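Local coordinates for alpha-L-arabinosidase (Xanthomonas axonopodis pv. citri, PDB 6D25), which probably hydrolyses terminal alpha-L-arabinofuranosyl bonds in arabinoxylans as a trimeric GH51 arabinofuranosidase, coping with internally di-substituted xylose units, at residues R95-W107 with A153-W167. Sequence-based numbering, arbitrary orientation.
Sequences RWPGGCFADEYHW and AGNVGDAAPEEIAQW
Trp-107 and Trp-167 lie in an offset stack, five-membered rings 4.2 Å apart between centroids and planes within 8° of parallel. The two indoles run in opposite directions, so each CB sits over the other's five-membered ring; a chi1 of 72° sets Trp-107 CG between its backbone N and carbonyl carbon and lays the indole along that of Trp-167. Trp-96 CZ3 and Pro-97 CD reach the edge of the Trp-167 indole, whose CH2 in turn meets the Tyr-105 edge 4.0 Å from CE2. At the His-106 edge, ND1 donates in the ring plane to the syn lone pair of Glu-163 OE2 (2.9 Å) and weakly to OE1. The rotation of the Asn-155 amide is fixed: ND2 gives nearly straight bonds to Tyr-105 O (2.8 Å) and Asp-158 OD1 (2.9 Å), while OD1 closes an Asx motif with Asp-158 N. Ala-153 N bonds to Trp-96 O (2.9 Å), continuing the pairing of neighbouring parallel strands 93-96 and 149-154 of the (beta/alpha)8 barrel. Beyond their C-terminal ends, the loop following strand 93-96 packs on helix 161-172; helix 212-224 covers Ile-164, and Phe-225 of the second subunit packs on Asp-158.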
ATOM      1  N   ARG A  95     -24.181   3.414 -10.292  1.00 15.34           N
ATOM      2  CA  ARG A  95     -22.860   3.040  -9.762  1.00 16.10           C
ATOM      3  C   ARG A  95     -22.316   1.844 -10.546  1.00 15.09           C
ATOM      4  O   ARG A  95     -23.035   0.860 -10.754  1.00 15.61           O
ATOM      5  CB  ARG A  95     -22.922   2.694  -8.272  1.00 18.66           C
ATOM      6  CG  ARG A  95     -21.532   2.360  -7.748  1.00 21.24           C
ATOM      7  CD  ARG A  95     -21.184   2.281  -6.264  1.00 26.20           C
ATOM      8  NE  ARG A  95     -21.887   1.282  -5.578  1.00 28.60           N
ATOM      9  CZ  ARG A  95     -21.415   0.449  -4.640  1.00 33.32           C
ATOM     10  NH1 ARG A  95     -20.121   0.328  -4.298  1.00 36.36           N
ATOM     11  NH2 ARG A  95     -22.317  -0.319  -4.069  1.00 28.25           N
ATOM     12  N   TRP A  96     -21.074   1.947 -10.992  1.00 14.05           N
ATOM     13  CA  TRP A  96     -20.419   0.960 -11.824  1.00 13.74           C
ATOM     14  C   TRP A  96     -18.909   1.062 -11.617  1.00 13.51           C
ATOM     15  O   TRP A  96     -18.431   2.178 -11.413  1.00 12.81           O
ATOM     16  CB  TRP A  96     -20.823   1.204 -13.291  1.00 14.47           C
ATOM     17  CG  TRP A  96     -20.056   0.447 -14.323  1.00 14.54           C
ATOM     18  CD1 TRP A  96     -20.410  -0.752 -14.875  1.00 15.45           C
ATOM     19  CD2 TRP A  96     -18.843   0.837 -14.982  1.00 15.09           C
ATOM     20  NE1 TRP A  96     -19.491  -1.128 -15.817  1.00 15.32           N
ATOM     21  CE2 TRP A  96     -18.521  -0.188 -15.898  1.00 14.66           C
ATOM     22  CE3 TRP A  96     -17.983   1.931 -14.882  1.00 14.95           C
ATOM     23  CZ2 TRP A  96     -17.378  -0.154 -16.686  1.00 15.51           C
ATOM     24  CZ3 TRP A  96     -16.859   1.987 -15.686  1.00 15.16           C
ATOM     25  CH2 TRP A  96     -16.544   0.940 -16.552  1.00 15.23           C
ATOM     26  N   PRO A  97     -18.128  -0.025 -11.680  1.00 13.98           N
ATOM     27  CA  PRO A  97     -18.530  -1.395 -12.026  1.00 14.18           C
ATOM     28  C   PRO A  97     -18.670  -2.361 -10.839  1.00 14.81           C
ATOM     29  O   PRO A  97     -18.737  -3.587 -11.020  1.00 14.95           O
ATOM     30  CB  PRO A  97     -17.368  -1.845 -12.915  1.00 14.43           C
ATOM     31  CG  PRO A  97     -16.168  -1.207 -12.253  1.00 14.31           C
ATOM     32  CD  PRO A  97     -16.692   0.136 -11.813  1.00 14.25           C
ATOM     33  N   GLY A  98     -18.773  -1.848  -9.622  1.00 15.14           N
ATOM     34  CA  GLY A  98     -19.017  -2.673  -8.462  1.00 14.94           C
ATOM     35  C   GLY A  98     -19.166  -1.818  -7.222  1.00 15.23           C
ATOM     36  O   GLY A  98     -19.225  -0.609  -7.360  1.00 15.92           O
ATOM     37  N   GLY A  99     -19.302  -2.417  -6.026  1.00 14.92           N
ATOM     38  CA  GLY A  99     -19.315  -3.854  -5.843  1.00 15.61           C
ATOM     39  C   GLY A  99     -17.928  -4.434  -5.681  1.00 17.20           C
ATOM     40  O   GLY A  99     -16.918  -3.771  -5.965  1.00 16.59           O
ATOM     41  N   CYS A 100     -17.888  -5.705  -5.257  1.00 18.06           N
ATOM     42  CA  CYS A 100     -16.651  -6.482  -5.133  1.00 19.57           C
ATOM     43  C   CYS A 100     -15.811  -6.450  -6.428  1.00 18.72           C
ATOM     44  O   CYS A 100     -14.581  -6.412  -6.387  1.00 19.26           O
ATOM     45  CB  CYS A 100     -16.983  -7.900  -4.715  1.00 22.40           C
ATOM     46  SG  CYS A 100     -17.688  -7.975  -3.027  1.00 26.57           S
ATOM     47  N   PHE A 101     -16.460  -6.522  -7.573  1.00 17.14           N
ATOM     48  CA  PHE A 101     -15.724  -6.477  -8.855  1.00 17.20           C
ATOM     49  C   PHE A 101     -14.837  -5.229  -8.960  1.00 17.37           C
ATOM     50  O   PHE A 101     -13.729  -5.312  -9.513  1.00 16.63           O
ATOM     51  CB  PHE A 101     -16.712  -6.528 -10.006  1.00 16.50           C
ATOM     52  CG  PHE A 101     -16.125  -6.499 -11.391  1.00 16.01           C
ATOM     53  CD1 PHE A 101     -15.845  -7.686 -12.055  1.00 16.17           C
ATOM     54  CD2 PHE A 101     -15.940  -5.290 -12.053  1.00 15.28           C
ATOM     55  CE1 PHE A 101     -15.334  -7.646 -13.343  1.00 15.77           C
ATOM     56  CE2 PHE A 101     -15.445  -5.268 -13.348  1.00 15.07           C
ATOM     57  CZ  PHE A 101     -15.126  -6.456 -13.976  1.00 15.60           C
ATOM     58  N   ALA A 102     -15.264  -4.098  -8.397  1.00 17.56           N
ATOM     59  CA  ALA A 102     -14.541  -2.842  -8.593  1.00 17.90           C
ATOM     60  C   ALA A 102     -13.186  -2.851  -7.882  1.00 19.03           C
ATOM     61  O   ALA A 102     -12.270  -2.138  -8.326  1.00 18.26           O
ATOM     62  CB  ALA A 102     -15.364  -1.655  -8.140  1.00 17.27           C
ATOM     63  N   ASP A 103     -13.084  -3.622  -6.790  1.00 21.18           N
ATOM     64  CA  ASP A 103     -11.860  -3.662  -6.001  1.00 22.09           C
ATOM     65  C   ASP A 103     -10.780  -4.522  -6.680  1.00 21.87           C
ATOM     66  O   ASP A 103      -9.645  -4.584  -6.180  1.00 21.71           O
ATOM     67  CB  ASP A 103     -12.187  -4.151  -4.580  1.00 25.26           C
ATOM     68  CG  ASP A 103     -13.323  -3.359  -3.870  1.00 30.21           C
ATOM     69  OD1 ASP A 103     -13.228  -2.063  -3.904  1.00 28.20           O
ATOM     70  OD2 ASP A 103     -14.326  -4.059  -3.288  1.00 28.55           O
ATOM     71  N   GLU A 104     -11.083  -5.200  -7.772  1.00 20.21           N
ATOM     72  CA  GLU A 104     -10.114  -5.945  -8.539  1.00 21.03           C
ATOM     73  C   GLU A 104     -10.077  -5.473 -10.010  1.00 19.09           C
ATOM     74  O   GLU A 104      -9.370  -6.050 -10.807  1.00 18.96           O
ATOM     75  CB  GLU A 104     -10.471  -7.433  -8.583  1.00 24.78           C
ATOM     76  CG  GLU A 104     -10.296  -8.165  -7.283  1.00 28.72           C
ATOM     77  CD  GLU A 104     -10.510  -9.677  -7.384  1.00 31.34           C
ATOM     78  OE1 GLU A 104     -11.213 -10.174  -8.321  1.00 36.27           O
ATOM     79  OE2 GLU A 104      -9.981 -10.367  -6.523  1.00 34.49           O
ATOM     80  N   TYR A 105     -10.813  -4.451 -10.368  1.00 16.98           N
ATOM     81  CA  TYR A 105     -10.891  -4.003 -11.770  1.00 15.89           C
ATOM     82  C   TYR A 105      -9.723  -3.074 -12.118  1.00 15.64           C
ATOM     83  O   TYR A 105      -9.365  -2.226 -11.316  1.00 15.10           O
ATOM     84  CB  TYR A 105     -12.195  -3.251 -11.978  1.00 15.21           C
ATOM     85  CG  TYR A 105     -12.477  -2.770 -13.379  1.00 14.81           C
ATOM     86  CD1 TYR A 105     -12.640  -3.670 -14.423  1.00 15.28           C
ATOM     87  CD2 TYR A 105     -12.663  -1.424 -13.658  1.00 14.81           C
ATOM     88  CE1 TYR A 105     -12.939  -3.242 -15.704  1.00 14.95           C
ATOM     89  CE2 TYR A 105     -13.002  -0.992 -14.926  1.00 14.76           C
ATOM     90  CZ  TYR A 105     -13.152  -1.899 -15.948  1.00 14.89           C
ATOM     91  OH  TYR A 105     -13.482  -1.464 -17.204  1.00 15.16           O
ATOM     92  N   HIS A 106      -9.180  -3.254 -13.319  1.00 15.56           N
ATOM     93  CA  HIS A 106      -8.125  -2.407 -13.862  1.00 16.53           C
ATOM     94  C   HIS A 106      -8.711  -1.703 -15.083  1.00 16.32           C
ATOM     95  O   HIS A 106      -8.927  -2.377 -16.127  1.00 16.23           O
ATOM     96  CB  HIS A 106      -6.871  -3.238 -14.132  1.00 18.18           C
ATOM     97  CG  HIS A 106      -6.397  -3.862 -12.865  1.00 19.89           C
ATOM     98  ND1 HIS A 106      -5.764  -3.110 -11.898  1.00 21.46           N
ATOM     99  CD2 HIS A 106      -6.585  -5.080 -12.322  1.00 22.14           C
ATOM    100  CE1 HIS A 106      -5.591  -3.826 -10.809  1.00 22.24           C
ATOM    101  NE2 HIS A 106      -6.052  -5.054 -11.041  1.00 21.99           N
ATOM    102  N   TRP A 107      -8.943  -0.393 -14.962  1.00 15.78           N
ATOM    103  CA  TRP A 107      -9.692   0.343 -15.980  1.00 15.89           C
ATOM    104  C   TRP A 107      -9.060   0.221 -17.378  1.00 16.01           C
ATOM    105  O   TRP A 107      -9.781   0.267 -18.376  1.00 14.94           O
ATOM    106  CB  TRP A 107      -9.856   1.811 -15.557  1.00 16.70           C
ATOM    107  CG  TRP A 107      -8.614   2.625 -15.634  1.00 16.93           C
ATOM    108  CD1 TRP A 107      -7.705   2.835 -14.646  1.00 17.53           C
ATOM    109  CD2 TRP A 107      -8.154   3.366 -16.776  1.00 18.05           C
ATOM    110  NE1 TRP A 107      -6.712   3.651 -15.093  1.00 18.03           N
ATOM    111  CE2 TRP A 107      -6.956   4.001 -16.394  1.00 18.25           C
ATOM    112  CE3 TRP A 107      -8.661   3.598 -18.060  1.00 17.95           C
ATOM    113  CZ2 TRP A 107      -6.228   4.811 -17.274  1.00 18.94           C
ATOM    114  CZ3 TRP A 107      -7.947   4.404 -18.927  1.00 18.12           C
ATOM    115  CH2 TRP A 107      -6.765   5.010 -18.535  1.00 18.89           C
ATOM    116  N   ALA A 153     -16.936   3.555  -9.397  1.00 15.39           N
ATOM    117  CA  ALA A 153     -16.338   2.847  -8.249  1.00 15.75           C
ATOM    118  C   ALA A 153     -14.880   2.533  -8.576  1.00 15.42           C
ATOM    119  O   ALA A 153     -14.602   1.730  -9.468  1.00 15.60           O
ATOM    120  CB  ALA A 153     -17.108   1.601  -7.919  1.00 16.08           C
ATOM    121  N   GLY A 154     -13.967   3.200  -7.866  1.00 15.78           N
ATOM    122  CA  GLY A 154     -12.523   3.044  -8.115  1.00 16.06           C
ATOM    123  C   GLY A 154     -11.880   1.936  -7.287  1.00 16.65           C
ATOM    124  O   GLY A 154     -12.368   1.525  -6.200  1.00 17.06           O
ATOM    125  N   ASN A 155     -10.779   1.415  -7.813  1.00 16.44           N
ATOM    126  CA  ASN A 155     -10.027   0.299  -7.243  1.00 17.06           C
ATOM    127  C   ASN A 155      -8.982   0.848  -6.258  1.00 17.70           C
ATOM    128  O   ASN A 155      -7.988   1.484  -6.652  1.00 17.48           O
ATOM    129  CB  ASN A 155      -9.345  -0.506  -8.354  1.00 17.32           C
ATOM    130  CG  ASN A 155      -8.577  -1.725  -7.860  1.00 17.98           C
ATOM    131  OD1 ASN A 155      -8.197  -1.783  -6.699  1.00 18.83           O
ATOM    132  ND2 ASN A 155      -8.305  -2.695  -8.731  1.00 17.45           N
ATOM    133  N   VAL A 156      -9.212   0.556  -4.976  1.00 18.52           N
ATOM    134  CA  VAL A 156      -8.292   0.822  -3.924  1.00 20.83           C
ATOM    135  C   VAL A 156      -7.626  -0.469  -3.422  1.00 21.33           C
ATOM    136  O   VAL A 156      -6.424  -0.463  -3.132  1.00 25.01           O
ATOM    137  CB  VAL A 156      -9.031   1.581  -2.809  1.00 22.26           C
ATOM    138  CG1 VAL A 156      -8.284   1.551  -1.519  1.00 23.59           C
ATOM    139  CG2 VAL A 156      -9.307   3.005  -3.245  1.00 22.15           C
ATOM    140  N   GLY A 157      -8.326  -1.570  -3.429  1.00 21.23           N
ATOM    141  CA  GLY A 157      -7.832  -2.807  -2.820  1.00 21.40           C
ATOM    142  C   GLY A 157      -6.583  -3.379  -3.472  1.00 20.42           C
ATOM    143  O   GLY A 157      -5.620  -3.686  -2.774  1.00 20.38           O
ATOM    144  N   ASP A 158      -6.625  -3.599  -4.785  1.00 19.95           N
ATOM    145  CA  ASP A 158      -5.522  -4.328  -5.408  1.00 21.84           C
ATOM    146  C   ASP A 158      -4.684  -3.478  -6.377  1.00 21.00           C
ATOM    147  O   ASP A 158      -3.598  -3.929  -6.812  1.00 22.41           O
ATOM    148  CB  ASP A 158      -6.000  -5.692  -5.920  1.00 24.40           C
ATOM    149  CG  ASP A 158      -6.267  -5.832  -7.390  1.00 25.72           C
ATOM    150  OD1 ASP A 158      -6.511  -4.805  -8.035  1.00 27.09           O
ATOM    151  OD2 ASP A 158      -6.251  -6.977  -7.842  1.00 34.90           O
ATOM    152  N   ALA A 159      -4.974  -2.201  -6.480  1.00 20.21           N
ATOM    153  CA  ALA A 159      -4.207  -1.283  -7.349  1.00 20.13           C
ATOM    154  C   ALA A 159      -3.447  -0.273  -6.496  1.00 20.39           C
ATOM    155  O   ALA A 159      -3.870   0.063  -5.370  1.00 20.77           O
ATOM    156  CB  ALA A 159      -5.181  -0.558  -8.252  1.00 19.56           C
ATOM    157  N   ALA A 160      -2.396   0.300  -7.068  1.00 21.34           N
ATOM    158  CA  ALA A 160      -1.739   1.498  -6.517  1.00 21.16           C
ATOM    159  C   ALA A 160      -2.599   2.739  -6.821  1.00 20.32           C
ATOM    160  O   ALA A 160      -3.469   2.703  -7.721  1.00 20.80           O
ATOM    161  CB  ALA A 160      -0.354   1.606  -7.102  1.00 21.63           C
ATOM    162  N   PRO A 161      -2.411   3.844  -6.083  1.00 20.26           N
ATOM    163  CA  PRO A 161      -3.293   4.987  -6.265  1.00 20.05           C
ATOM    164  C   PRO A 161      -3.230   5.609  -7.672  1.00 19.96           C
ATOM    165  O   PRO A 161      -4.163   6.293  -8.114  1.00 18.45           O
ATOM    166  CB  PRO A 161      -2.838   6.018  -5.210  1.00 20.67           C
ATOM    167  CG  PRO A 161      -2.160   5.167  -4.155  1.00 20.93           C
ATOM    168  CD  PRO A 161      -1.503   4.043  -4.940  1.00 20.98           C
ATOM    169  N   GLU A 162      -2.136   5.382  -8.366  1.00 20.69           N
ATOM    170  CA  GLU A 162      -1.954   5.993  -9.667  1.00 23.46           C
ATOM    171  C   GLU A 162      -3.059   5.508 -10.625  1.00 22.20           C
ATOM    172  O   GLU A 162      -3.393   6.239 -11.558  1.00 21.50           O
ATOM    173  CB  GLU A 162      -0.539   5.740 -10.204  1.00 26.76           C
ATOM    174  CG  GLU A 162      -0.383   4.474 -11.030  1.00 34.02           C
ATOM    175  CD  GLU A 162       1.048   4.005 -11.168  1.00 41.91           C
ATOM    176  OE1 GLU A 162       1.766   4.537 -12.105  1.00 49.41           O
ATOM    177  OE2 GLU A 162       1.456   3.143 -10.326  1.00 45.60           O
ATOM    178  N   GLU A 163      -3.627   4.308 -10.423  1.00 20.51           N
ATOM    179  CA  GLU A 163      -4.632   3.843 -11.363  1.00 20.69           C
ATOM    180  C   GLU A 163      -5.894   4.722 -11.318  1.00 19.24           C
ATOM    181  O   GLU A 163      -6.367   5.158 -12.378  1.00 19.66           O
ATOM    182  CB  GLU A 163      -5.072   2.396 -11.108  1.00 22.33           C
ATOM    183  CG  GLU A 163      -4.114   1.415 -11.683  1.00 24.62           C
ATOM    184  CD  GLU A 163      -4.579  -0.024 -11.777  1.00 26.63           C
ATOM    185  OE1 GLU A 163      -3.765  -0.867 -11.357  1.00 28.35           O
ATOM    186  OE2 GLU A 163      -5.698  -0.285 -12.317  1.00 27.32           O
ATOM    187  N   ILE A 164      -6.483   4.961 -10.159  1.00 17.67           N
ATOM    188  CA  ILE A 164      -7.667   5.796 -10.131  1.00 17.81           C
ATOM    189  C   ILE A 164      -7.319   7.244 -10.521  1.00 17.60           C
ATOM    190  O   ILE A 164      -8.150   7.914 -11.107  1.00 18.16           O
ATOM    191  CB  ILE A 164      -8.433   5.724  -8.794  1.00 18.14           C
ATOM    192  CG1 ILE A 164      -7.578   6.150  -7.601  1.00 18.55           C
ATOM    193  CG2 ILE A 164      -9.032   4.359  -8.627  1.00 18.49           C
ATOM    194  CD1 ILE A 164      -8.335   6.160  -6.294  1.00 19.13           C
ATOM    195  N   ALA A 165      -6.111   7.722 -10.220  1.00 17.70           N
ATOM    196  CA  ALA A 165      -5.717   9.050 -10.609  1.00 18.46           C
ATOM    197  C   ALA A 165      -5.740   9.187 -12.146  1.00 18.74           C
ATOM    198  O   ALA A 165      -6.274  10.166 -12.712  1.00 18.94           O
ATOM    199  CB  ALA A 165      -4.342   9.393 -10.080  1.00 18.71           C
ATOM    200  N   GLN A 166      -5.175   8.209 -12.796  1.00 18.24           N
ATOM    201  CA  GLN A 166      -5.115   8.233 -14.283  1.00 19.27           C
ATOM    202  C   GLN A 166      -6.516   8.036 -14.868  1.00 18.22           C
ATOM    203  O   GLN A 166      -6.836   8.608 -15.871  1.00 18.54           O
ATOM    204  CB  GLN A 166      -4.123   7.189 -14.789  1.00 20.04           C
ATOM    205  CG  GLN A 166      -2.677   7.600 -14.462  1.00 22.92           C
ATOM    206  CD  GLN A 166      -1.642   6.826 -15.228  1.00 25.86           C
ATOM    207  OE1 GLN A 166      -1.887   5.681 -15.571  1.00 30.32           O
ATOM    208  NE2 GLN A 166      -0.501   7.451 -15.486  1.00 29.08           N
ATOM    209  N   TRP A 167      -7.332   7.225 -14.228  1.00 17.22           N
ATOM    210  CA  TRP A 167      -8.677   6.971 -14.745  1.00 16.32           C
ATOM    211  C   TRP A 167      -9.502   8.260 -14.748  1.00 16.25           C
ATOM    212  O   TRP A 167     -10.181   8.547 -15.725  1.00 15.64           O
ATOM    213  CB  TRP A 167      -9.395   5.911 -13.907  1.00 15.55           C
ATOM    214  CG  TRP A 167     -10.573   5.275 -14.556  1.00 14.76           C
ATOM    215  CD1 TRP A 167     -10.924   5.339 -15.869  1.00 14.86           C
ATOM    216  CD2 TRP A 167     -11.531   4.411 -13.932  1.00 14.55           C
ATOM    217  NE1 TRP A 167     -12.020   4.556 -16.098  1.00 14.70           N
ATOM    218  CE2 TRP A 167     -12.411   3.969 -14.943  1.00 14.10           C
ATOM    219  CE3 TRP A 167     -11.724   3.953 -12.629  1.00 14.09           C
ATOM    220  CZ2 TRP A 167     -13.462   3.108 -14.685  1.00 14.02           C
ATOM    221  CZ3 TRP A 167     -12.760   3.077 -12.377  1.00 13.95           C
ATOM    222  CH2 TRP A 167     -13.593   2.644 -13.400  1.00 13.76           C
TER
HETATM  223  O   HOH W   1     -12.672  -0.091 -10.306  1.00 13.68           O
HETATM  224  O   HOH W   2      -7.141  -7.657 -10.014  1.00 35.16           O
HETATM  225  O   HOH W   3      -8.430   0.605 -12.179  1.00 19.35           O
HETATM  226  O   HOH W   4      -3.505   3.567 -14.817  1.00 27.49           O